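Local coordinates for A151R (African swine fever virus Georgia 2007/1, PDB 7CMA), which is a non-structural viral protein that binds a zinc ion and whose biochemical role is not firmly established, though it has been named an oxygenase, at residues T30-T35 and G95-Q100; K51-T54 and D60-S63. All coordinates share one frame; numbering follows the deposited sequence.

Contact 1 of 2, residues T30-T35 and G95-Q100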
# COMPACT_ATOMS: atom_id res chain seq x y z
N THR A 30 17.88 21.45 -5.65
CA THR A 30 18.88 20.80 -6.54
C THR A 30 18.68 19.28 -6.53
O THR A 30 18.48 18.70 -5.44
CB THR A 30 20.31 21.20 -6.17
OG1 THR A 30 21.21 20.46 -6.99
CG2 THR A 30 20.65 20.97 -4.71
N ILE A 31 18.70 18.67 -7.72
CA ILE A 31 18.47 17.22 -7.94
C ILE A 31 19.46 16.74 -9.00
O ILE A 31 19.55 17.38 -10.07
CB ILE A 31 17.01 16.94 -8.36
CG1 ILE A 31 16.03 17.22 -7.21
CG2 ILE A 31 16.87 15.53 -8.90
CD1 ILE A 31 14.74 16.42 -7.30
N LEU A 32 20.21 15.68 -8.68
CA LEU A 32 21.10 14.96 -9.63
C LEU A 32 20.35 13.76 -10.21
O LEU A 32 19.68 13.04 -9.45
CB LEU A 32 22.36 14.53 -8.88
CG LEU A 32 23.25 15.67 -8.39
CD1 LEU A 32 24.42 15.13 -7.57
CD2 LEU A 32 23.76 16.50 -9.56
N LEU A 33 20.40 13.61 -11.54
CA LEU A 33 19.82 12.45 -12.26
C LEU A 33 20.94 11.44 -12.56
O LEU A 33 21.98 11.86 -13.10
CB LEU A 33 19.15 12.95 -13.54
CG LEU A 33 17.81 13.67 -13.35
CD1 LEU A 33 18.02 15.09 -12.85
CD2 LEU A 33 17.01 13.68 -14.64
N LEU A 34 20.78 10.20 -12.11
CA LEU A 34 21.81 9.14 -12.26
C LEU A 34 21.24 7.98 -13.09
O LEU A 34 20.09 7.56 -12.83
CB LEU A 34 22.26 8.68 -10.87
CG LEU A 34 23.07 9.70 -10.07
CD1 LEU A 34 22.17 10.46 -9.10
CD2 LEU A 34 24.21 9.03 -9.32
N THR A 35 22.01 7.49 -14.07
CA THR A 35 21.72 6.26 -14.85
C THR A 35 22.84 5.24 -14.62
O THR A 35 24.02 5.62 -14.75
CB THR A 35 21.51 6.59 -16.34
OG1 THR A 35 20.34 7.40 -16.46
CG2 THR A 35 21.34 5.36 -17.20
N GLY A 95 19.48 17.33 -3.01
CA GLY A 95 20.21 18.15 -2.02
C GLY A 95 21.70 18.21 -2.32
O GLY A 95 22.09 17.80 -3.43
N GLU A 96 22.48 18.81 -1.42
CA GLU A 96 23.96 18.89 -1.51
C GLU A 96 24.52 17.49 -1.77
O GLU A 96 24.15 16.54 -1.08
CB GLU A 96 24.54 19.51 -0.23
CG GLU A 96 25.64 20.52 -0.49
CD GLU A 96 27.05 20.01 -0.27
OE1 GLU A 96 27.67 20.40 0.74
OE2 GLU A 96 27.53 19.23 -1.11
N PRO A 97 25.35 17.31 -2.81
CA PRO A 97 25.84 15.98 -3.18
C PRO A 97 26.63 15.30 -2.05
O PRO A 97 26.70 14.08 -2.04
CB PRO A 97 26.75 16.23 -4.39
CG PRO A 97 26.25 17.55 -4.96
CD PRO A 97 25.78 18.34 -3.76
N ARG A 98 27.21 16.09 -1.15
CA ARG A 98 28.16 15.58 -0.12
C ARG A 98 27.39 15.21 1.15
O ARG A 98 26.50 15.97 1.55
CB ARG A 98 29.27 16.60 0.15
CG ARG A 98 30.49 16.45 -0.74
CD ARG A 98 30.44 17.35 -1.97
NE ARG A 98 30.83 18.72 -1.67
CZ ARG A 98 30.46 19.79 -2.36
NH1 ARG A 98 30.87 20.99 -1.99
NH2 ARG A 98 29.66 19.65 -3.40
N THR A 99 27.66 14.01 1.68
CA THR A 99 27.09 13.52 2.97
C THR A 99 28.23 13.07 3.88
O THR A 99 29.14 12.38 3.39
CB THR A 99 26.07 12.39 2.73
OG1 THR A 99 25.08 12.87 1.82
CG2 THR A 99 25.39 11.93 4.00
N GLN A 100 28.19 13.48 5.14
CA GLN A 100 29.14 13.02 6.18
C GLN A 100 28.73 11.61 6.64
O GLN A 100 27.54 11.42 6.94
CB GLN A 100 29.16 14.02 7.34
CG GLN A 100 29.52 15.43 6.91
CD GLN A 100 31.00 15.60 6.67
OE1 GLN A 100 31.83 14.82 7.15
NE2 GLN A 100 31.36 16.65 5.95
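G95 N donates to T30 O, 3.0 Å away and nearly straight at 165°, where the chain leaves the antiparallel five-stranded sheet. Strand 30-35 lies beside edge strand 90-94, and this bond continues their pairing one residue past the end of the edge strand. The backbones then diverge: the CA atoms of T30 and G95 are 5.4 Å apart, but those of L32 and P97 are 8.1 Å apart. From there the chain runs out to strand 99-104 of the second, three-stranded sheet. G95 has a positive phi of 102°, and with its psi a CB would press on the carbonyl oxygen of the residue before it.

The T30 side chain splits its two branches. OG1 is anti to the backbone N (chi1 175°) and bonds to S44 OG on strand 38-46. This leaves CG2 to meet G95, 3.7 Å from its O. Further along, L32 reaches out with one methyl. Its CD1 touches the P97 ring at CG, 4.0 Å away, and at CB, and the two side chains cross at about a right angle. W93 also touches L32, and its NE1 bonds to E96 O.

E96 and R98 also pair within segment 95-100. R98 N donates to E96 OE2 from above the carboxylate plane, 3.2 Å away. The same OE2 lies 3.0 Å above the guanidinium plane of R98, offset toward its rim, so it pairs with R98 NH2 by charge alone and no N-H of that group points at it.

Contact 2 of 2, residues K51-T54 and D60-S63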
# COMPACT_ATOMS: atom_id res chain seq x y z
N LYS A 51 17.82 25.60 -13.86
CA LYS A 51 18.76 25.32 -14.97
C LYS A 51 18.98 23.81 -15.09
O LYS A 51 19.13 23.15 -14.03
CB LYS A 51 20.09 26.05 -14.73
CG LYS A 51 20.15 27.46 -15.29
CD LYS A 51 19.60 28.51 -14.35
CE LYS A 51 20.02 29.92 -14.74
NZ LYS A 51 19.17 30.93 -14.07
N TYR A 52 18.94 23.29 -16.32
CA TYR A 52 19.11 21.85 -16.63
C TYR A 52 20.49 21.65 -17.27
O TYR A 52 20.68 22.06 -18.43
CB TYR A 52 17.99 21.37 -17.55
CG TYR A 52 18.10 19.94 -18.01
CD1 TYR A 52 18.22 18.91 -17.09
CD2 TYR A 52 18.00 19.60 -19.35
CE1 TYR A 52 18.29 17.59 -17.50
CE2 TYR A 52 18.07 18.29 -19.77
CZ TYR A 52 18.22 17.27 -18.84
OH TYR A 52 18.26 15.97 -19.24
N PHE A 53 21.46 21.20 -16.46
CA PHE A 53 22.84 20.84 -16.87
C PHE A 53 22.87 19.37 -17.29
O PHE A 53 22.49 18.50 -16.48
CB PHE A 53 23.83 21.08 -15.73
CG PHE A 53 23.73 22.43 -15.07
CD1 PHE A 53 24.33 23.55 -15.62
CD2 PHE A 53 23.08 22.56 -13.85
CE1 PHE A 53 24.25 24.78 -14.99
CE2 PHE A 53 22.98 23.80 -13.23
CZ PHE A 53 23.55 24.91 -13.81
N THR A 54 23.36 19.10 -18.50
CA THR A 54 23.62 17.72 -18.99
C THR A 54 25.13 17.49 -19.06
O THR A 54 25.85 18.43 -19.44
CB THR A 54 22.92 17.49 -20.34
OG1 THR A 54 21.51 17.61 -20.11
CG2 THR A 54 23.23 16.14 -20.95
N ASP A 60 31.90 16.20 -17.86
CA ASP A 60 32.02 17.56 -18.46
C ASP A 60 30.61 18.11 -18.73
O ASP A 60 29.85 17.45 -19.45
CB ASP A 60 32.84 17.53 -19.74
CG ASP A 60 34.26 17.03 -19.56
OD1 ASP A 60 34.82 17.25 -18.47
OD2 ASP A 60 34.79 16.41 -20.50
N LEU A 61 30.35 19.35 -18.28
CA LEU A 61 29.16 20.13 -18.69
C LEU A 61 29.12 20.24 -20.21
O LEU A 61 30.04 20.83 -20.78
CB LEU A 61 29.22 21.52 -18.05
CG LEU A 61 28.88 21.57 -16.57
CD1 LEU A 61 30.12 21.85 -15.74
CD2 LEU A 61 27.80 22.61 -16.29
N ILE A 62 28.11 19.63 -20.84
CA ILE A 62 27.97 19.52 -22.32
C ILE A 62 26.79 20.39 -22.77
O ILE A 62 26.77 20.79 -23.95
CB ILE A 62 27.81 18.04 -22.74
CG1 ILE A 62 28.89 17.61 -23.74
CG2 ILE A 62 26.41 17.76 -23.27
CD1 ILE A 62 28.65 16.25 -24.36
N SER A 63 25.94 20.80 -21.82
CA SER A 63 24.73 21.62 -22.08
C SER A 63 24.33 22.40 -20.81
O SER A 63 24.58 21.89 -19.70
CB SER A 63 23.59 20.76 -22.58
OG SER A 63 22.53 20.72 -21.64
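T54 OG1 lies beside its backbone N (chi1 -63°), which leaves CG2 anti to that N. S63 has an unusual chi1 of 114°, and its OG comes 3.5 Å from T54 CB and 3.6 Å from T54 OG1. The two residues face each other in the hairpin of strands 49-55 and 61-66.

They form an antiparallel hydrogen-bonded pair, with a classic beta bulge on the second strand, where I62 and S63 both face T54. I62 N gives the straighter bond to T54 O, 2.9 Å long, in the carbonyl plane and at 171°. S63 N adds a weak bond to the same oxygen. In return, T54 N donates to S63 O over 3.3 Å. F53 CA makes a CA-H...O contact with S63 O, 3.5 Å away.

The apolar contact lies beside the bulge. F53 and L61 run side by side, pointing the same way, and L61 CD2 comes within 3.7 Å of F53 CD1, oblique to the ring. F53 also packs on E42 and I46 of strand 38-46, so its side chain spans from L61 to that strand.

The bonding at the bulge is uneven: T54 O takes one short, straight N-H and one weak one, while S63 O receives a longer N-H. The extra residue is thus fitted in with both carbonyl oxygens still used.

How the contacts relate
Both contacts belong to the same five-stranded antiparallel sheet, ordered 61-66, 49-55, 38-46, 30-35, 90-94. Contact 2 joins two neighbouring strands at one edge. Contact 1 lies toward the other edge, at the exit from strand 90-94. Strand 38-46 separates strands 30-35 and 49-55. The contact centres are 15 Å apart, and their nearest atoms, about 5 Å apart, do not touch. Along the chain, contact 2 is nested inside the loop of 59 residues that contact 1 closes. Five residues separate the segments of contact 2, which is local to its hairpin. Contact 1 marks where the chain passes to the three-stranded sheet, whose strand 107-109 carries the zinc ligand H109.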